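Local coordinates for voltage-sensor containing phosphatase (Ciona intestinalis, PDB 3V0D), which probably dephosphorylates membrane phosphoinositides under the control of a voltage sensor, through a PTEN-like phosphatase domain joined to a C2 domain, at residues I270-M275 with F292-S297; G301-L306 with T328-F333. The protein carries 1 engineered substitution. All blocks are in the same frame, centred on the assembly; numbering follows the deposited sequence.

Contact 1 of 2, residues I270-M275 with F292-S297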
loop_
_atom_site.group_PDB
_atom_site.type_symbol
_atom_site.label_atom_id
_atom_site.label_comp_id
_atom_site.label_asym_id
_atom_site.label_seq_id
_atom_site.Cartn_x
_atom_site.Cartn_y
_atom_site.Cartn_z
ATOM N N ILE A 270 -6.861 -7.689 5.244
ATOM C CA ILE A 270 -7.894 -8.118 4.320
ATOM C C ILE A 270 -7.903 -7.154 3.149
ATOM O O ILE A 270 -7.867 -5.929 3.343
ATOM C CB ILE A 270 -9.270 -8.138 5.032
ATOM C CG1 ILE A 270 -9.240 -9.034 6.293
ATOM C CG2 ILE A 270 -10.394 -8.551 4.087
ATOM C CD1 ILE A 270 -8.903 -10.481 6.031
ATOM N N LYS A 271 -7.964 -7.702 1.946
ATOM C CA LYS A 271 -8.057 -6.922 0.721
ATOM C C LYS A 271 -9.429 -7.165 0.116
ATOM O O LYS A 271 -9.869 -8.317 0.001
ATOM C CB LYS A 271 -6.972 -7.396 -0.234
ATOM C CG LYS A 271 -6.891 -6.652 -1.537
ATOM C CD LYS A 271 -5.867 -7.316 -2.481
ATOM C CE LYS A 271 -5.658 -6.539 -3.730
ATOM N NZ LYS A 271 -4.677 -7.207 -4.573
ATOM N N VAL A 272 -10.102 -6.096 -0.278
ATOM C CA VAL A 272 -11.448 -6.184 -0.829
ATOM C C VAL A 272 -11.403 -5.530 -2.195
ATOM O O VAL A 272 -11.007 -4.359 -2.321
ATOM C CB VAL A 272 -12.464 -5.476 0.082
ATOM C CG1 VAL A 272 -13.862 -5.669 -0.448
ATOM C CG2 VAL A 272 -12.353 -6.010 1.517
ATOM N N ARG A 273 -11.775 -6.282 -3.227
ATOM C CA ARG A 273 -11.736 -5.813 -4.614
ATOM C C ARG A 273 -13.146 -5.772 -5.164
ATOM O O ARG A 273 -13.927 -6.715 -4.986
ATOM C CB ARG A 273 -10.905 -6.753 -5.486
ATOM C CG ARG A 273 -9.442 -6.831 -5.047
ATOM C CD ARG A 273 -8.666 -7.913 -5.842
ATOM N NE ARG A 273 -8.522 -7.551 -7.248
ATOM C CZ ARG A 273 -9.208 -8.081 -8.252
ATOM N NH1 ARG A 273 -10.057 -9.081 -8.061
ATOM N NH2 ARG A 273 -9.022 -7.589 -9.466
ATOM N N PHE A 274 -13.458 -4.705 -5.878
ATOM C CA PHE A 274 -14.754 -4.556 -6.542
ATOM C C PHE A 274 -14.526 -4.602 -8.032
ATOM O O PHE A 274 -13.744 -3.811 -8.586
ATOM C CB PHE A 274 -15.456 -3.253 -6.130
ATOM C CG PHE A 274 -15.845 -3.245 -4.701
ATOM C CD1 PHE A 274 -14.895 -2.939 -3.719
ATOM C CD2 PHE A 274 -17.135 -3.582 -4.302
ATOM C CE1 PHE A 274 -15.219 -2.951 -2.377
ATOM C CE2 PHE A 274 -17.478 -3.586 -2.928
ATOM C CZ PHE A 274 -16.491 -3.282 -1.969
ATOM N N MET A 275 -15.224 -5.536 -8.682
ATOM C CA MET A 275 -15.147 -5.767 -10.125
ATOM C C MET A 275 -16.461 -5.371 -10.772
ATOM O O MET A 275 -17.496 -5.314 -10.097
ATOM C CB MET A 275 -14.817 -7.242 -10.385
ATOM C CG MET A 275 -13.407 -7.609 -9.932
ATOM S SD MET A 275 -13.060 -9.358 -9.871
ATOM C CE MET A 275 -14.023 -9.791 -8.434
ATOM N N PHE A 292 -9.498 -1.915 -1.665
ATOM C CA PHE A 292 -8.840 -1.360 -0.488
ATOM C C PHE A 292 -8.383 -2.486 0.425
ATOM O O PHE A 292 -8.908 -3.599 0.375
ATOM C CB PHE A 292 -9.750 -0.361 0.278
ATOM C CG PHE A 292 -11.052 -0.930 0.707
ATOM C CD1 PHE A 292 -11.178 -1.643 1.904
ATOM C CD2 PHE A 292 -12.189 -0.694 -0.067
ATOM C CE1 PHE A 292 -12.418 -2.120 2.309
ATOM C CE2 PHE A 292 -13.434 -1.156 0.346
ATOM C CZ PHE A 292 -13.545 -1.882 1.504
ATOM N N TRP A 293 -7.468 -2.134 1.331
ATOM C CA TRP A 293 -7.021 -2.994 2.423
ATOM C C TRP A 293 -7.419 -2.432 3.764
ATOM O O TRP A 293 -7.419 -1.213 3.972
ATOM C CB TRP A 293 -5.510 -3.100 2.433
ATOM C CG TRP A 293 -4.895 -3.823 1.291
ATOM C CD1 TRP A 293 -4.645 -3.367 0.020
ATOM C CD2 TRP A 293 -4.328 -5.127 1.350
ATOM N NE1 TRP A 293 -3.956 -4.312 -0.709
ATOM C CE2 TRP A 293 -3.755 -5.403 0.096
ATOM C CE3 TRP A 293 -4.238 -6.093 2.365
ATOM C CZ2 TRP A 293 -3.085 -6.589 -0.173
ATOM C CZ3 TRP A 293 -3.574 -7.270 2.098
ATOM C CH2 TRP A 293 -3.003 -7.506 0.834
ATOM N N PHE A 294 -7.662 -3.314 4.720
ATOM C CA PHE A 294 -7.778 -2.925 6.113
ATOM C C PHE A 294 -7.293 -4.079 6.982
ATOM O O PHE A 294 -7.193 -5.213 6.524
ATOM C CB PHE A 294 -9.221 -2.516 6.483
ATOM C CG PHE A 294 -10.183 -3.665 6.480
ATOM C CD1 PHE A 294 -10.499 -4.321 7.663
ATOM C CD2 PHE A 294 -10.731 -4.149 5.296
ATOM C CE1 PHE A 294 -11.350 -5.404 7.667
ATOM C CE2 PHE A 294 -11.585 -5.254 5.290
ATOM C CZ PHE A 294 -11.900 -5.879 6.480
ATOM N N ASN A 295 -7.023 -3.786 8.253
ATOM C CA ASN A 295 -6.628 -4.814 9.206
ATOM C C ASN A 295 -7.720 -4.982 10.253
ATOM O O ASN A 295 -8.187 -4.004 10.855
ATOM C CB ASN A 295 -5.288 -4.465 9.851
ATOM C CG ASN A 295 -4.783 -5.606 10.737
ATOM O OD1 ASN A 295 -5.316 -5.834 11.818
ATOM N ND2 ASN A 295 -3.796 -6.341 10.268
ATOM N N THR A 296 -8.154 -6.229 10.445
ATOM C CA THR A 296 -9.284 -6.479 11.352
ATOM C C THR A 296 -9.047 -5.977 12.781
ATOM O O THR A 296 -9.973 -5.585 13.467
ATOM C CB THR A 296 -9.652 -7.960 11.402
ATOM O OG1 THR A 296 -8.548 -8.715 11.910
ATOM C CG2 THR A 296 -10.072 -8.501 10.049
ATOM N N SER A 297 -7.792 -5.991 13.232
ATOM C CA SER A 297 -7.456 -5.563 14.593
ATOM C C SER A 297 -7.620 -4.096 14.825
ATOM O O SER A 297 -7.682 -3.648 15.975
ATOM C CB SER A 297 -6.017 -5.861 14.901
ATOM O OG SER A 297 -5.827 -7.226 14.868
#
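Lys271 lays the aliphatic part of its side chain over the indole of Trp293, its CB standing 3.7 Å from the centroid of the six-membered ring and 8° off the ring normal, a CH-pi contact over the ring centre. With CG anti to the backbone N (chi1 -178°) and the chain extended, CG passes over the CE2 side and CD lies past the CE2–CZ2 bond; Lys271 CD is 3.7 Å from Trp293 CZ2. Both polar ends are engaged beyond the pair: the ammonium forms a salt bridge with Asp286, and Trp293 NE1 donates to Asn96. On the other face of the sheet the pattern repeats with phenyl rings. Ile270 CB sits over the face of Phe294, 4.1 Å from its centroid, and Val272 CB over the face of Phe292. Val272 CG2 also meets the edge of the Phe294 ring, 3.9 Å from CE2, while Phe274 CE1 reaches Phe292 CE2 at 3.7 Å. The backbones form an antiparallel pair with two hydrogen-bonded positions, Ile270 with Phe294 and Val272 with Phe292; the bond from Ile270 N to Phe294 O, 2.8 Å long, is nearly straight at 175°. The chemistry thus separates by face: phenyl rings and branched aliphatic side chains enter the interior of the C2 beta sandwich, whereas the amphipathic Lys271–Trp293 pair combines apolar overlap with polar links, the indole touching Val97 of the phosphatase domain and Tyr181.

Contact 2 of 2, residues G301-L306 with T328-F333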
loop_
_atom_site.group_PDB
_atom_site.type_symbol
_atom_site.label_atom_id
_atom_site.label_comp_id
_atom_site.label_asym_id
_atom_site.label_seq_id
_atom_site.Cartn_x
_atom_site.Cartn_y
_atom_site.Cartn_z
ATOM N N GLY A 301 -15.509 -0.580 16.336
ATOM C CA GLY A 301 -16.935 -0.849 16.375
ATOM C C GLY A 301 -17.305 -1.907 15.360
ATOM O O GLY A 301 -16.564 -2.872 15.172
ATOM N N ASP A 302 -18.448 -1.723 14.707
ATOM C CA ASP A 302 -19.027 -2.771 13.857
ATOM C C ASP A 302 -18.902 -2.491 12.359
ATOM O O ASP A 302 -19.565 -3.151 11.553
ATOM C CB ASP A 302 -20.498 -3.023 14.223
ATOM C CG ASP A 302 -21.419 -1.881 13.806
ATOM O OD1 ASP A 302 -20.947 -0.826 13.331
ATOM O OD2 ASP A 302 -22.649 -2.036 13.966
ATOM N N HIS A 303 -18.068 -1.521 11.976
ATOM C CA HIS A 303 -17.954 -1.182 10.554
ATOM C C HIS A 303 -16.681 -0.415 10.273
ATOM O O HIS A 303 -16.024 0.097 11.199
ATOM C CB HIS A 303 -19.156 -0.332 10.096
ATOM C CG HIS A 303 -19.213 1.005 10.749
ATOM N ND1 HIS A 303 -18.783 2.175 10.155
ATOM C CD2 HIS A 303 -19.623 1.343 11.988
ATOM C CE1 HIS A 303 -18.948 3.179 10.999
ATOM N NE2 HIS A 303 -19.459 2.699 12.117
ATOM N N VAL A 304 -16.344 -0.319 8.993
ATOM C CA VAL A 304 -15.342 0.627 8.518
ATOM C C VAL A 304 -15.938 1.324 7.309
ATOM O O VAL A 304 -16.472 0.674 6.387
ATOM C CB VAL A 304 -13.963 -0.021 8.225
ATOM C CG1 VAL A 304 -14.031 -1.063 7.128
ATOM C CG2 VAL A 304 -12.924 1.056 7.928
ATOM N N THR A 305 -15.869 2.644 7.326
ATOM C CA THR A 305 -16.337 3.463 6.225
ATOM C C THR A 305 -15.156 4.180 5.622
ATOM O O THR A 305 -14.361 4.788 6.335
ATOM C CB THR A 305 -17.400 4.467 6.698
ATOM O OG1 THR A 305 -18.496 3.737 7.244
ATOM C CG2 THR A 305 -17.897 5.323 5.555
ATOM N N LEU A 306 -15.042 4.091 4.306
ATOM C CA LEU A 306 -13.974 4.737 3.570
ATOM C C LEU A 306 -14.552 5.777 2.619
ATOM O O LEU A 306 -15.463 5.490 1.827
ATOM C CB LEU A 306 -13.145 3.706 2.804
ATOM C CG LEU A 306 -12.516 2.643 3.698
ATOM C CD1 LEU A 306 -11.698 1.707 2.843
ATOM C CD2 LEU A 306 -11.612 3.281 4.732
ATOM N N THR A 328 -18.666 6.647 -1.139
ATOM C CA THR A 328 -18.091 5.960 0.032
ATOM C C THR A 328 -18.409 4.483 -0.042
ATOM O O THR A 328 -19.405 4.087 -0.668
ATOM C CB THR A 328 -18.612 6.525 1.411
ATOM O OG1 THR A 328 -19.962 6.113 1.638
ATOM C CG2 THR A 328 -18.493 8.032 1.504
ATOM N N VAL A 329 -17.587 3.682 0.625
ATOM C CA VAL A 329 -17.851 2.254 0.801
ATOM C C VAL A 329 -17.758 1.960 2.290
ATOM O O VAL A 329 -16.782 2.334 2.932
ATOM C CB VAL A 329 -16.839 1.386 0.022
ATOM C CG1 VAL A 329 -17.137 -0.109 0.263
ATOM C CG2 VAL A 329 -16.907 1.705 -1.492
ATOM N N LYS A 330 -18.786 1.297 2.822
ATOM C CA LYS A 330 -18.849 0.881 4.225
ATOM C C LYS A 330 -18.978 -0.644 4.283
ATOM O O LYS A 330 -19.900 -1.198 3.671
ATOM C CB LYS A 330 -20.026 1.539 4.934
ATOM C CG LYS A 330 -20.230 1.017 6.340
ATOM C CD LYS A 330 -21.348 1.711 7.065
ATOM C CE LYS A 330 -22.689 1.264 6.575
ATOM N NZ LYS A 330 -23.729 1.784 7.499
ATOM N N LEU A 331 -18.090 -1.298 5.035
ATOM C CA LEU A 331 -18.281 -2.692 5.394
ATOM C C LEU A 331 -18.857 -2.782 6.781
ATOM O O LEU A 331 -18.377 -2.094 7.704
ATOM C CB LEU A 331 -16.967 -3.477 5.378
ATOM C CG LEU A 331 -16.215 -3.489 4.054
ATOM C CD1 LEU A 331 -14.913 -4.260 4.204
ATOM C CD2 LEU A 331 -17.073 -4.099 2.959
ATOM N N THR A 332 -19.882 -3.607 6.936
ATOM C CA THR A 332 -20.443 -3.946 8.241
ATOM C C THR A 332 -19.912 -5.318 8.637
ATOM O O THR A 332 -19.812 -6.215 7.796
ATOM C CB THR A 332 -21.979 -3.948 8.146
ATOM O OG1 THR A 332 -22.401 -2.648 7.714
ATOM C CG2 THR A 332 -22.643 -4.295 9.477
ATOM N N PHE A 333 -19.619 -5.485 9.933
ATOM C CA PHE A 333 -19.008 -6.711 10.457
ATOM C C PHE A 333 -19.832 -7.306 11.588
ATOM O O PHE A 333 -20.483 -6.573 12.348
ATOM C CB PHE A 333 -17.638 -6.401 11.086
ATOM C CG PHE A 333 -16.644 -5.787 10.139
ATOM C CD1 PHE A 333 -16.249 -4.471 10.287
ATOM C CD2 PHE A 333 -16.080 -6.541 9.109
ATOM C CE1 PHE A 333 -15.310 -3.910 9.434
ATOM C CE2 PHE A 333 -15.139 -5.990 8.244
ATOM C CZ PHE A 333 -14.762 -4.663 8.406
#
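Placed between its backbone N and carbonyl carbon (chi1 62°), CG1 of Val304 is directed at the ring of Phe333, whose CG is anti to its carbonyl carbon (chi1 -59°), which carries the phenyl across to His303 and Val304. Val304 CG1 consequently lies 3.9 Å from Phe333 CE1, and the ring also lies against the backbone, with Phe333 CD1 3.7 Å from His303 CA. Leu331 adds a looser apolar contact through CB to the same valine methyl. The face bearing Thr305 and Lys330 is different in character: Lys330 CG is 3.3 Å from Thr305 OG1, a hydroxyl crossed by the lysine's methylenes, and that hydroxyl also makes a weak hydrogen bond with His303 ND1. Five backbone hydrogen bonds fix the antiparallel register. Leu306 N to Val329 O is 2.8 Å at 170°, and the last bond, Phe333 N to Asp302 O, is 2.8 Å. Strand 303-307 is an outermost strand of the five-stranded antiparallel sheet of the C2 domain; strand 328-335 lies between it and strand 202-210, with Leu331 packing on Val207 and Phe333 on Val204, while Leu306 and Leu331 face Phe292 of strand 290-295.

How the contacts relate
Contact 1 belongs to the four-stranded sheet and contact 2 to the five-stranded sheet of the C2 domain, and their centres lie 11 Å apart. The two layers meet through side chains: Phe292 CE1 is 3.8 Å from Leu331 CD1, and Phe294 CE2 is 3.6 Å from Leu331 CD1. Phe294 also packs on Phe333, Phe294 CE1 3.6 Å from Phe333 CZ, their planes at about 45°. These approaches are the evidence for a beta sandwich with a shared apolar interior. Along the chain the contacts follow in series, strand 290-295 leading to strand 303-307. Contact 1 additionally borders helix 176-191, and Trp293 meets Asn96 and Val97 of the phosphatase, placing contact 1 at the interface between the two domains.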